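Local coordinates for protein ribonuclease H (Uncultured organism, PDB 4IBN) that probably cleaves the RNA strand of RNA-DNA hybrids endonucleolytically, leaving 5'-phosphomonoester ends, with magnesium as cofactor, at residues 89-93 with 200-205; 79-83 with 139-143; 16-22 with 38-44; 151-156 with 194-198; 55-59 with 176-181. All blocks are in the same frame, centred on the assembly; numbering follows the deposited sequence.

Contact 1: residues 89-93 with 200-205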
# COMPACT_ATOMS: atom_id res chain seq x y z
N PHE A 89 12.22 7.53 3.68
CA PHE A 89 12.10 6.31 4.40
C PHE A 89 12.58 5.15 3.54
O PHE A 89 12.53 5.22 2.36
CB PHE A 89 10.63 6.00 4.72
CG PHE A 89 10.09 6.65 5.95
CD1 PHE A 89 9.77 5.90 7.03
CD2 PHE A 89 9.83 7.97 6.00
CE1 PHE A 89 9.24 6.47 8.12
CE2 PHE A 89 9.32 8.51 7.10
CZ PHE A 89 9.03 7.77 8.14
N ARG A 90 13.01 4.08 4.17
CA ARG A 90 13.13 2.80 3.54
C ARG A 90 11.86 1.99 3.88
O ARG A 90 11.48 1.96 4.96
CB ARG A 90 14.36 2.08 4.03
CG ARG A 90 15.60 2.67 3.53
CD ARG A 90 16.84 2.04 4.18
NE ARG A 90 17.05 2.63 5.47
CZ ARG A 90 17.77 2.08 6.41
NH1 ARG A 90 18.36 0.95 6.21
NH2 ARG A 90 17.89 2.69 7.57
N VAL A 91 11.23 1.38 2.89
CA VAL A 91 9.96 0.74 3.07
C VAL A 91 9.96 -0.63 2.44
O VAL A 91 10.30 -0.77 1.35
CB VAL A 91 8.82 1.56 2.43
CG1 VAL A 91 7.49 0.92 2.62
CG2 VAL A 91 8.85 2.98 2.95
N VAL A 92 9.48 -1.61 3.17
CA VAL A 92 9.15 -2.86 2.57
C VAL A 92 7.64 -2.84 2.42
O VAL A 92 6.99 -2.77 3.40
CB VAL A 92 9.53 -4.03 3.48
CG1 VAL A 92 9.14 -5.31 2.84
CG2 VAL A 92 10.98 -4.02 3.74
N PHE A 93 7.14 -2.89 1.19
CA PHE A 93 5.72 -2.75 0.93
C PHE A 93 5.21 -4.07 0.43
O PHE A 93 5.58 -4.50 -0.58
CB PHE A 93 5.48 -1.64 -0.10
CG PHE A 93 4.03 -1.22 -0.29
CD1 PHE A 93 3.56 -0.05 0.22
CD2 PHE A 93 3.19 -1.94 -1.07
CE1 PHE A 93 2.31 0.34 0.02
CE2 PHE A 93 1.94 -1.54 -1.26
CZ PHE A 93 1.50 -0.41 -0.71
N PRO A 200 11.27 -6.85 9.29
CA PRO A 200 12.44 -7.10 8.47
C PRO A 200 13.75 -6.66 9.06
O PRO A 200 13.81 -5.75 9.80
CB PRO A 200 12.14 -6.33 7.19
CG PRO A 200 11.22 -5.33 7.54
CD PRO A 200 10.36 -5.91 8.62
N ASP A 201 14.79 -7.39 8.70
CA ASP A 201 16.17 -7.06 8.95
C ASP A 201 16.61 -6.03 7.95
O ASP A 201 16.28 -6.11 6.84
CB ASP A 201 17.04 -8.25 8.61
CG ASP A 201 16.98 -9.33 9.57
OD1 ASP A 201 16.18 -9.25 10.51
OD2 ASP A 201 17.76 -10.27 9.41
N ALA A 202 17.44 -5.10 8.34
CA ALA A 202 17.93 -4.15 7.38
C ALA A 202 18.77 -4.83 6.33
O ALA A 202 19.06 -4.26 5.30
CB ALA A 202 18.66 -3.06 8.03
N ALA A 203 19.15 -6.07 6.59
CA ALA A 203 19.59 -7.08 5.64
C ALA A 203 18.63 -7.74 4.64
O ALA A 203 19.01 -8.15 3.59
CB ALA A 203 20.35 -8.13 6.35
N ALA A 204 17.41 -7.92 5.04
CA ALA A 204 16.37 -8.44 4.23
C ALA A 204 16.09 -7.35 3.20
O ALA A 204 15.27 -7.58 2.34
CB ALA A 204 15.15 -8.69 5.04
N PHE A 205 16.72 -6.17 3.31
CA PHE A 205 16.21 -5.02 2.57
C PHE A 205 16.82 -4.92 1.21
O PHE A 205 17.98 -4.68 1.08
CB PHE A 205 16.33 -3.69 3.30
CG PHE A 205 15.62 -2.54 2.62
CD1 PHE A 205 14.29 -2.57 2.40
CD2 PHE A 205 16.29 -1.44 2.18
CE1 PHE A 205 13.69 -1.54 1.77
CE2 PHE A 205 15.68 -0.42 1.58
CZ PHE A 205 14.38 -0.48 1.36
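Phe-205 lays its ring against three consecutive residues of strand 90-95. On the Arg-90 side, CE2 of Phe-205 meets CG of Arg-90 at 3.7 Å, and CZ of Phe-205 touches Arg-90 CB at the same distance, so the aliphatic stem of the arginine does the packing while its guanidinium plane stands 78° to the ring. Between them and Val-92, the carbonyl oxygen of Val-91 points at the ring edge, in its plane, 3.5 Å from Phe-205 CE1. Val-92 closes the far side: its CG2 lies 3.9 Å from Phe-205 CD1 and 4.0 Å from Pro-200 CG, a methyl shared by both partners. The strand is an inner one of the mixed RNase H sheet, flanked by strands 16-25 and 140-145, and the 200-205 loop lies over the sheet face opposite helix 67-82, onto which Val-91 turns its side chain. With the ring cut back to an alanine, the Arg-90 stem and the Val-92 methyl would probably lose their common apolar partner, and a gap would open under the loop. Outward from this first shell, a type I turn from Asp-201 to Ala-204, closed by Ala-204 N to Asp-201 O at 2.8 Å, leads the chain into Phe-205, whose ring also touches Glu-142. A bend at chi3 (-81°) carries the Arg-90 guanidinium off the ring toward Thr-14, whose carbonyl O is bonded to NH2.

Contact 2: residues 79-83 with 139-143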
# COMPACT_ATOMS: atom_id res chain seq x y z
N PHE A 79 2.40 6.27 1.26
CA PHE A 79 3.56 7.08 1.05
C PHE A 79 3.37 8.55 1.37
O PHE A 79 4.30 9.24 1.69
CB PHE A 79 4.16 6.83 -0.32
CG PHE A 79 4.88 5.54 -0.41
CD1 PHE A 79 6.17 5.45 -0.03
CD2 PHE A 79 4.26 4.42 -0.82
CE1 PHE A 79 6.79 4.30 -0.09
CE2 PHE A 79 4.89 3.26 -0.86
CZ PHE A 79 6.14 3.20 -0.49
N ARG A 80 2.18 9.05 1.17
CA ARG A 80 1.90 10.40 1.59
C ARG A 80 1.96 10.58 3.11
O ARG A 80 2.50 11.51 3.59
CB ARG A 80 0.55 10.89 1.05
CG ARG A 80 0.61 11.40 -0.35
CD ARG A 80 -0.74 11.79 -0.90
NE ARG A 80 -0.67 12.07 -2.32
CZ ARG A 80 -1.71 12.26 -3.08
NH1 ARG A 80 -2.90 12.19 -2.56
NH2 ARG A 80 -1.54 12.50 -4.36
N ALA A 81 1.41 9.65 3.84
CA ALA A 81 1.45 9.75 5.26
C ALA A 81 2.87 9.71 5.81
O ALA A 81 3.23 10.51 6.62
CB ALA A 81 0.70 8.72 5.84
N ILE A 82 3.66 8.78 5.36
CA ILE A 82 5.02 8.73 5.86
C ILE A 82 5.90 9.86 5.37
O ILE A 82 6.88 10.17 5.97
CB ILE A 82 5.70 7.38 5.71
CG1 ILE A 82 6.08 7.18 4.29
CG2 ILE A 82 4.82 6.28 6.20
CD1 ILE A 82 6.85 5.99 4.09
N GLY A 83 5.52 10.44 4.26
CA GLY A 83 6.26 11.54 3.69
C GLY A 83 6.27 12.80 4.51
O GLY A 83 7.05 13.69 4.30
N HIS A 139 11.62 7.83 -1.58
CA HIS A 139 11.66 6.75 -0.64
C HIS A 139 12.21 5.55 -1.35
O HIS A 139 11.99 5.39 -2.49
CB HIS A 139 10.28 6.44 -0.10
CG HIS A 139 9.60 7.61 0.51
ND1 HIS A 139 10.01 8.18 1.68
CD2 HIS A 139 8.53 8.32 0.11
CE1 HIS A 139 9.24 9.20 1.97
NE2 HIS A 139 8.33 9.31 1.03
N ALA A 140 12.90 4.69 -0.63
CA ALA A 140 13.41 3.48 -1.22
C ALA A 140 12.50 2.32 -0.82
O ALA A 140 12.25 2.15 0.32
CB ALA A 140 14.78 3.24 -0.76
N VAL A 141 12.02 1.58 -1.81
CA VAL A 141 10.98 0.61 -1.62
C VAL A 141 11.32 -0.76 -2.16
O VAL A 141 11.82 -0.87 -3.22
CB VAL A 141 9.67 1.08 -2.23
CG1 VAL A 141 8.52 0.17 -1.78
CG2 VAL A 141 9.37 2.49 -1.84
N GLU A 142 11.06 -1.77 -1.35
CA GLU A 142 11.13 -3.13 -1.81
C GLU A 142 9.70 -3.56 -1.92
O GLU A 142 9.01 -3.55 -0.97
CB GLU A 142 11.87 -4.03 -0.82
CG GLU A 142 11.76 -5.48 -1.16
CD GLU A 142 12.54 -6.43 -0.28
OE1 GLU A 142 13.30 -6.00 0.56
OE2 GLU A 142 12.39 -7.62 -0.48
N TRP A 143 9.29 -3.92 -3.11
CA TRP A 143 7.92 -4.29 -3.38
C TRP A 143 7.75 -5.80 -3.26
O TRP A 143 8.48 -6.51 -3.88
CB TRP A 143 7.52 -3.81 -4.79
CG TRP A 143 7.68 -2.33 -5.02
CD1 TRP A 143 8.68 -1.71 -5.63
CD2 TRP A 143 6.77 -1.31 -4.62
NE1 TRP A 143 8.50 -0.37 -5.63
CE2 TRP A 143 7.31 -0.10 -5.01
CE3 TRP A 143 5.56 -1.31 -3.99
CZ2 TRP A 143 6.69 1.09 -4.75
CZ3 TRP A 143 4.94 -0.15 -3.76
CH2 TRP A 143 5.49 1.04 -4.12
O HOH W 1 6.12 10.99 0.25
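Phe-79, near the C-terminal end of helix 67-82, reaches across to His-139, Val-141 and Trp-143 on and just before strand 140-145, an outermost strand of the RNase H sheet; the contact is part of the helix-on-sheet layer of this alpha/beta fold, and its three rings form an aromatic cluster. In Phe-79, CG is anti to the carbonyl carbon (chi1 -75°), which sends CZ and CE1 toward the strand. Both atoms meet Val-141 CG2, with CZ of Phe-79 at 3.6 Å from that methyl. Of the two valine methyls, CG2 makes the closer approach to Phe-79, and CG1, anti to the backbone N of Val-141, sits over the centre of the Trp-143 ring, 3.4 Å above its plane. Trp-143 comes in from the strand with CH2 leading, 4.0 Å from Phe-79 CE2, the two ring planes inclined at 47°. His-139 slides past Phe-79 in the reverse direction, and its CD2 lies 3.7 Å from Phe-79 CD1, near the plane of the phenylalanine ring; the two planes are 40° apart. Gly-83 CA touches the imidazole at its edge, 4.0 Å from His-139 NE2. Helix 126-136 borders the cluster through Ala-135 and Val-136. The imidazole is held at both nitrogens. ND1 of His-139 is bonded to the backbone N of Phe-89, and at NE2 a water bridges the two segments: it gives a hydrogen bond to the Phe-79 carbonyl O at 2.9 Å and lies in the imidazole plane, 2.9 Å from His-139 NE2.

Contact 3: residues 16-22 with 38-44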
# COMPACT_ATOMS: atom_id res chain seq x y z
N LEU A 16 13.30 2.75 8.75
CA LEU A 16 12.83 1.58 8.04
C LEU A 16 11.47 1.18 8.58
O LEU A 16 11.32 1.02 9.74
CB LEU A 16 13.76 0.42 8.24
CG LEU A 16 13.34 -0.95 7.71
CD1 LEU A 16 13.28 -0.97 6.24
CD2 LEU A 16 14.35 -2.01 8.15
N VAL A 17 10.49 1.01 7.71
CA VAL A 17 9.19 0.52 8.08
C VAL A 17 8.74 -0.61 7.18
O VAL A 17 9.21 -0.73 6.11
CB VAL A 17 8.12 1.60 8.03
CG1 VAL A 17 8.34 2.66 9.07
CG2 VAL A 17 8.02 2.22 6.71
N ALA A 18 7.81 -1.41 7.69
CA ALA A 18 7.19 -2.42 6.89
C ALA A 18 5.73 -2.09 6.77
O ALA A 18 5.10 -1.90 7.73
CB ALA A 18 7.37 -3.79 7.49
N VAL A 19 5.26 -2.04 5.54
CA VAL A 19 3.93 -1.63 5.22
C VAL A 19 3.16 -2.78 4.58
O VAL A 19 3.71 -3.48 3.83
CB VAL A 19 4.00 -0.49 4.23
CG1 VAL A 19 2.67 -0.20 3.67
CG2 VAL A 19 4.59 0.72 4.91
N TYR A 20 1.92 -2.98 5.01
CA TYR A 20 1.09 -4.04 4.52
C TYR A 20 -0.20 -3.43 4.06
O TYR A 20 -0.88 -2.88 4.83
CB TYR A 20 0.81 -5.09 5.62
CG TYR A 20 2.05 -5.73 6.15
CD1 TYR A 20 2.55 -6.84 5.58
CD2 TYR A 20 2.74 -5.18 7.21
CE1 TYR A 20 3.69 -7.39 6.02
CE2 TYR A 20 3.86 -5.74 7.65
CZ TYR A 20 4.34 -6.85 7.05
OH TYR A 20 5.48 -7.47 7.44
N ALA A 21 -0.50 -3.59 2.78
CA ALA A 21 -1.61 -2.89 2.17
C ALA A 21 -2.58 -3.85 1.50
O ALA A 21 -2.19 -4.88 1.10
CB ALA A 21 -1.09 -1.93 1.18
N ASP A 22 -3.85 -3.47 1.46
CA ASP A 22 -4.88 -4.23 0.76
C ASP A 22 -5.98 -3.32 0.30
O ASP A 22 -6.04 -2.23 0.67
CB ASP A 22 -5.48 -5.37 1.58
CG ASP A 22 -6.29 -6.32 0.72
OD1 ASP A 22 -5.81 -6.74 -0.27
OD2 ASP A 22 -7.44 -6.56 0.98
N ALA A 38 -9.29 1.16 0.81
CA ALA A 38 -7.89 0.81 0.86
C ALA A 38 -7.44 0.84 2.32
O ALA A 38 -7.73 1.77 3.01
CB ALA A 38 -7.06 1.79 0.06
N GLY A 39 -6.77 -0.21 2.74
CA GLY A 39 -6.28 -0.34 4.08
C GLY A 39 -4.78 -0.57 4.14
O GLY A 39 -4.27 -1.33 3.40
N VAL A 40 -4.11 0.16 5.04
CA VAL A 40 -2.68 0.05 5.21
C VAL A 40 -2.28 -0.06 6.68
O VAL A 40 -2.67 0.73 7.46
CB VAL A 40 -2.00 1.27 4.67
CG1 VAL A 40 -0.54 1.16 4.76
CG2 VAL A 40 -2.41 1.52 3.28
N LEU A 41 -1.46 -1.06 7.01
CA LEU A 41 -0.83 -1.16 8.31
C LEU A 41 0.64 -0.82 8.16
O LEU A 41 1.28 -1.36 7.32
CB LEU A 41 -0.95 -2.59 8.81
CG LEU A 41 -0.17 -2.97 10.05
CD1 LEU A 41 -0.64 -2.23 11.26
CD2 LEU A 41 -0.19 -4.44 10.30
N VAL A 42 1.14 0.08 9.00
CA VAL A 42 2.56 0.41 9.03
C VAL A 42 3.18 -0.11 10.32
O VAL A 42 2.70 0.22 11.35
CB VAL A 42 2.79 1.94 8.98
CG1 VAL A 42 4.26 2.27 8.87
CG2 VAL A 42 2.07 2.55 7.80
N GLU A 43 4.22 -0.90 10.22
CA GLU A 43 4.94 -1.40 11.35
C GLU A 43 6.25 -0.69 11.50
O GLU A 43 6.89 -0.46 10.55
CB GLU A 43 5.23 -2.90 11.22
CG GLU A 43 3.98 -3.73 11.22
CD GLU A 43 4.21 -5.19 11.53
OE1 GLU A 43 5.35 -5.62 11.47
OE2 GLU A 43 3.24 -5.88 11.83
N TYR A 44 6.63 -0.37 12.74
CA TYR A 44 7.90 0.29 13.01
C TYR A 44 8.55 -0.25 14.29
O TYR A 44 7.94 -0.25 15.36
CB TYR A 44 7.72 1.80 13.11
CG TYR A 44 8.96 2.55 13.55
CD1 TYR A 44 9.97 2.83 12.64
CD2 TYR A 44 9.12 2.97 14.86
CE1 TYR A 44 11.11 3.51 13.03
CE2 TYR A 44 10.25 3.65 15.26
CZ TYR A 44 11.25 3.91 14.34
OH TYR A 44 12.38 4.59 14.74
O HOH W 2 6.67 -7.23 9.70
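Glu-43 and Ala-18 face each other as a hydrogen-bonded pair in the antiparallel hairpin of strands 16-25 and 34-45, at the centre of the RNase H sheet. Glu-43 N donates to Ala-18 O at 2.8 Å in a nearly straight bond, and the same two-way pairing recurs at Tyr-20 with Leu-41 and at Asp-22 with Gly-39. The Glu-43 side chain can be followed outward over the sheet. Its CB lies 3.6 Å from Ala-18 O. CG, set opposite the carbonyl carbon by a chi1 of -64°, leans across to the ring of Tyr-20 on the partner strand, 4.1 Å from CE2 of that tyrosine. CD comes to 3.9 Å from Tyr-20 CE2, with the carboxylate plane 66° from the ring. OE1 accepts a bond from a water, which in turn sits in the plane of the Tyr-20 ring, 2.6 Å from its OH. OE2 is gripped by Arg-55 NE in a salt bridge and by Gln-154 NE2, so this buried acid is met by a positive charge, an amide and a water, a setting that would probably favour its ionised form. On the other face the valines pack: Val-19 CG1 touches Val-40 CG1 at 3.7 Å, and Val-42 CG1 meets Val-17 CB at 4.0 Å, with Ala-21 beside Val-40 and helix 67-82 lying over this side. Toward the hairpin's turn end, Gly-39 N donates to Asp-22 O at 3.0 Å, coming in tilted 28° from the carbonyl plane.

Contact 4: residues 151-156 with 194-198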
# COMPACT_ATOMS: atom_id res chain seq x y z
N GLY A 151 -3.79 -16.42 5.09
CA GLY A 151 -3.24 -16.62 6.40
C GLY A 151 -2.08 -15.74 6.77
O GLY A 151 -1.53 -15.94 7.77
N HIS A 152 -1.77 -14.74 5.98
CA HIS A 152 -0.72 -13.79 6.34
C HIS A 152 -1.41 -12.77 7.22
O HIS A 152 -2.20 -12.06 6.75
CB HIS A 152 -0.19 -13.14 5.07
CG HIS A 152 0.97 -12.21 5.27
ND1 HIS A 152 0.88 -11.05 5.98
CD2 HIS A 152 2.23 -12.26 4.79
CE1 HIS A 152 2.05 -10.44 5.96
NE2 HIS A 152 2.88 -11.15 5.23
N ALA A 153 -1.06 -12.71 8.50
CA ALA A 153 -1.84 -11.95 9.43
C ALA A 153 -1.93 -10.48 9.14
O ALA A 153 -2.96 -9.93 9.17
CB ALA A 153 -1.31 -12.13 10.81
N GLN A 154 -0.80 -9.85 8.87
CA GLN A 154 -0.85 -8.45 8.58
C GLN A 154 -1.64 -8.12 7.32
O GLN A 154 -2.26 -7.13 7.24
CB GLN A 154 0.55 -7.86 8.53
CG GLN A 154 1.26 -7.84 9.84
CD GLN A 154 2.32 -8.91 9.93
OE1 GLN A 154 2.14 -9.97 9.46
NE2 GLN A 154 3.42 -8.56 10.52
N ASN A 155 -1.52 -8.97 6.32
CA ASN A 155 -2.28 -8.78 5.10
C ASN A 155 -3.77 -8.91 5.36
O ASN A 155 -4.51 -8.17 4.85
CB ASN A 155 -1.87 -9.75 4.02
CG ASN A 155 -2.84 -9.78 2.87
OD1 ASN A 155 -2.75 -8.96 2.00
ND2 ASN A 155 -3.76 -10.71 2.88
N GLU A 156 -4.15 -9.88 6.15
CA GLU A 156 -5.53 -10.06 6.50
C GLU A 156 -6.07 -8.92 7.32
O GLU A 156 -7.20 -8.63 7.20
CB GLU A 156 -5.86 -11.45 7.07
CG GLU A 156 -5.41 -12.60 6.20
CD GLU A 156 -6.40 -13.76 6.05
OE1 GLU A 156 -7.56 -13.56 6.33
OE2 GLU A 156 -6.00 -14.87 5.72
N MET A 194 -3.59 -17.93 11.67
CA MET A 194 -2.74 -17.17 10.79
C MET A 194 -1.30 -17.07 11.23
O MET A 194 -1.00 -17.37 12.33
CB MET A 194 -3.30 -15.77 10.68
CG MET A 194 -4.72 -15.71 10.34
SD MET A 194 -5.10 -14.07 9.88
CE MET A 194 -6.85 -14.07 9.92
N ARG A 195 -0.43 -16.66 10.31
CA ARG A 195 0.99 -16.54 10.57
C ARG A 195 1.41 -15.11 10.48
O ARG A 195 1.06 -14.45 9.57
CB ARG A 195 1.78 -17.32 9.54
CG ARG A 195 1.94 -18.76 9.86
CD ARG A 195 1.88 -19.59 8.65
NE ARG A 195 3.15 -19.66 8.06
CZ ARG A 195 3.36 -19.95 6.80
NH1 ARG A 195 2.34 -20.16 5.96
NH2 ARG A 195 4.58 -20.02 6.37
N LEU A 196 2.15 -14.64 11.46
CA LEU A 196 2.63 -13.29 11.51
C LEU A 196 4.01 -13.15 10.84
O LEU A 196 4.82 -13.98 11.01
CB LEU A 196 2.76 -12.86 12.94
CG LEU A 196 3.16 -11.45 13.21
CD1 LEU A 196 2.00 -10.55 13.09
CD2 LEU A 196 3.75 -11.37 14.54
N GLU A 197 4.21 -12.10 10.07
CA GLU A 197 5.52 -11.87 9.48
C GLU A 197 6.37 -11.03 10.42
O GLU A 197 6.02 -9.99 10.80
CB GLU A 197 5.37 -11.19 8.14
CG GLU A 197 6.66 -10.85 7.47
CD GLU A 197 6.63 -10.87 5.92
OE1 GLU A 197 5.59 -10.69 5.26
OE2 GLU A 197 7.74 -11.03 5.38
N PRO A 198 7.53 -11.54 10.77
CA PRO A 198 8.44 -10.78 11.62
C PRO A 198 8.92 -9.54 10.92
O PRO A 198 8.96 -9.50 9.73
CB PRO A 198 9.61 -11.75 11.82
CG PRO A 198 9.17 -13.01 11.34
CD PRO A 198 8.12 -12.80 10.35
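The backbones of His-152 and Arg-195 are joined by a single bridge at the start of helix 153-168, made by the O of Gly-151 and the N of Ala-153. Arg-195 N gives a nearly linear bond to Gly-151 O, 2.9 Å and 176°, and Ala-153 N returns one to Arg-195 O at the same length. Two side chains add polar bonds. The Gln-154 amide pairs with the backbone of one residue, Glu-197: OE1 of Gln-154 accepts from Glu-197 N at 3.0 Å, and NE2 of Gln-154 gives to Glu-197 O, each bond lying in the carbonyl plane on a lone pair. NE2 also bonds Glu-43 OE2. This grip fixes the amide's flip, and a bend at chi2 (105°) brings the group round to the loop. A leucine in place of Gln-154 would probably leave the N and O of Glu-197 without these mates and deprive Glu-43 of an N-H partner. His-152 is the helix N-cap, its ND1 accepting from Asn-155 N, while NE2 of His-152 donates to Glu-197 OE1 at 2.7 Å; the oxygen lies in the imidazole plane and is met on its anti side. Glu-156 OE2 takes Gly-151 N on its anti lone pair, tying the residue before the N-cap to the first helical turn. Apolar contacts are fewer: Ala-153 CB lies 4.2 Å from Met-194 CB and 4.3 Å from Leu-196 CD1. That leucine methyl also lies against the Gln-154 amide. Around this corner, Tyr-180 and Trp-183 of helix 180-184 pack beside Ala-153, Leu-196 and Met-194, and Tyr-20 of strand 16-25 lies against His-152, Gln-154 and Glu-197.

Contact 5: residues 55-59 with 176-181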
# COMPACT_ATOMS: atom_id res chain seq x y z
N ARG A 55 2.61 0.05 15.72
CA ARG A 55 1.77 -0.07 14.57
C ARG A 55 0.88 1.12 14.40
O ARG A 55 0.35 1.62 15.33
CB ARG A 55 0.97 -1.37 14.65
CG ARG A 55 1.82 -2.62 14.54
CD ARG A 55 1.07 -3.88 14.58
NE ARG A 55 1.88 -5.04 14.26
CZ ARG A 55 2.35 -5.90 15.14
NH1 ARG A 55 2.10 -5.74 16.39
NH2 ARG A 55 3.05 -6.91 14.75
N ARG A 56 0.75 1.55 13.16
CA ARG A 56 -0.19 2.58 12.77
C ARG A 56 -0.99 2.15 11.52
O ARG A 56 -0.52 1.42 10.72
CB ARG A 56 0.53 3.88 12.48
CG ARG A 56 1.35 4.41 13.58
CD ARG A 56 0.53 5.09 14.57
NE ARG A 56 1.35 5.72 15.57
CZ ARG A 56 1.70 5.15 16.70
NH1 ARG A 56 1.24 3.95 17.00
NH2 ARG A 56 2.45 5.79 17.55
N ASP A 57 -2.21 2.67 11.41
CA ASP A 57 -3.10 2.36 10.30
C ASP A 57 -3.42 3.59 9.47
O ASP A 57 -3.48 4.64 9.99
CB ASP A 57 -4.46 1.90 10.83
CG ASP A 57 -4.41 0.59 11.63
OD1 ASP A 57 -3.44 -0.09 11.58
OD2 ASP A 57 -5.40 0.27 12.29
N VAL A 58 -3.70 3.40 8.19
CA VAL A 58 -4.18 4.49 7.33
C VAL A 58 -5.16 3.95 6.29
O VAL A 58 -4.84 2.99 5.58
CB VAL A 58 -3.02 5.21 6.63
CG1 VAL A 58 -2.06 4.20 6.02
CG2 VAL A 58 -3.55 6.15 5.56
N TRP A 59 -6.34 4.56 6.17
CA TRP A 59 -7.31 4.06 5.23
C TRP A 59 -8.04 5.17 4.51
O TRP A 59 -8.10 6.28 4.97
CB TRP A 59 -8.30 3.08 5.90
CG TRP A 59 -9.20 3.69 6.88
CD1 TRP A 59 -10.41 4.22 6.65
CD2 TRP A 59 -8.98 3.83 8.28
NE1 TRP A 59 -10.97 4.67 7.79
CE2 TRP A 59 -10.10 4.44 8.82
CE3 TRP A 59 -7.95 3.46 9.13
CZ2 TRP A 59 -10.20 4.75 10.14
CZ3 TRP A 59 -8.06 3.75 10.44
CH2 TRP A 59 -9.17 4.38 10.94
N VAL A 176 -2.94 6.76 12.11
CA VAL A 176 -3.58 6.77 13.39
C VAL A 176 -3.21 5.51 14.18
O VAL A 176 -2.72 4.58 13.63
CB VAL A 176 -5.08 6.92 13.27
CG1 VAL A 176 -5.39 8.08 12.51
CG2 VAL A 176 -5.68 5.75 12.63
N ASP A 177 -3.48 5.49 15.47
CA ASP A 177 -3.05 4.39 16.26
C ASP A 177 -3.72 3.13 15.71
O ASP A 177 -4.79 3.19 15.26
CB ASP A 177 -3.38 4.63 17.72
CG ASP A 177 -2.84 3.56 18.63
OD1 ASP A 177 -1.83 2.96 18.33
OD2 ASP A 177 -3.44 3.31 19.68
N SER A 178 -3.02 2.01 15.71
CA SER A 178 -3.51 0.81 15.08
C SER A 178 -4.47 -0.03 15.86
O SER A 178 -4.36 -0.17 17.02
CB SER A 178 -2.37 -0.07 14.60
OG SER A 178 -2.82 -1.16 13.89
N GLY A 179 -5.35 -0.66 15.15
CA GLY A 179 -6.25 -1.63 15.74
C GLY A 179 -5.74 -3.06 15.66
O GLY A 179 -6.42 -3.95 16.01
N TYR A 180 -4.52 -3.24 15.20
CA TYR A 180 -4.07 -4.57 14.91
C TYR A 180 -4.12 -5.48 16.12
O TYR A 180 -4.53 -6.56 16.05
CB TYR A 180 -2.61 -4.59 14.38
CG TYR A 180 -2.14 -6.02 14.21
CD1 TYR A 180 -2.46 -6.72 13.08
CD2 TYR A 180 -1.46 -6.68 15.18
CE1 TYR A 180 -2.12 -8.00 12.93
CE2 TYR A 180 -1.11 -7.96 15.03
CZ TYR A 180 -1.44 -8.62 13.91
OH TYR A 180 -1.15 -9.89 13.75
N GLU A 181 -3.67 -5.00 17.25
CA GLU A 181 -3.57 -5.87 18.38
C GLU A 181 -4.91 -6.36 18.88
O GLU A 181 -5.05 -7.44 19.29
CB GLU A 181 -2.76 -5.19 19.48
CG GLU A 181 -1.27 -5.17 19.15
CD GLU A 181 -0.86 -4.02 18.21
OE1 GLU A 181 -1.70 -3.18 17.87
OE2 GLU A 181 0.31 -3.95 17.86
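Asp-57 OD1 receives the hydroxyl of Ser-178 at 2.6 Å, while OD2 of the same carboxylate accepts from Gly-179 N at 3.0 Å and is also bonded to Tyr-157 OH. Both donors from 176-181 come from above the carboxylate plane, by nearly 40°, so the acid is held against the start of helix 180-184. Strand 176-177 pairs antiparallel with strand 53-62 at the border of the RNase H sheet, with Asp-57 and Val-176 as the hydrogen-bonded pair (Asp-57 N to Val-176 O, 3.0 Å). Ser-178 is also the head of an ST turn, its OG accepting from Tyr-180 N. With its OG anti to the backbone N (chi1 -175°), the hydroxyl can serve both bonds. Val-176 CG2 packs on Trp-59 CZ3 at 3.8 Å. Arg-56 bends back at chi2; its NH1 bonds the carbonyl O of Arg-55, and Asp-177 OD1, 3.5 Å from Arg-56 NH1, pairs with it only electrostatically, with no N-H aimed at it. Arg-55 instead runs extended to the helix: Tyr-180 CD2 sits 3.6 Å above one face of its guanidinium, and in the guanidinium plane Arg-55 NH1 donates to Glu-181 OE2 at 2.9 Å in a salt bridge.

Contact 3 lies at the middle of the sheet, its centre 9 Å from that of contact 5 and 10 to 12 Å from the others. Backbone bonds tie it to contact 1 on one side (Val-92 O to Val-19 N) and to contact 5 on the other (Arg-56 O to Val-42 N); contact 1 is in turn joined to contact 2 by Val-91 N to Ala-140 O. Glu-43 OE2 to Gln-154 NE2 joins contacts 3 and 4, and Leu-196 on Tyr-180 contacts 4 and 5. Contacts 4 and 1, about 17 Å apart between centres, merely adjoin in sequence. Asp-22 of contact 3 lies beside Asp-96 and Asn-159, a grouping consistent with the DEDN active site; Asn-155, in the helix of contact 4, touches Asp-96.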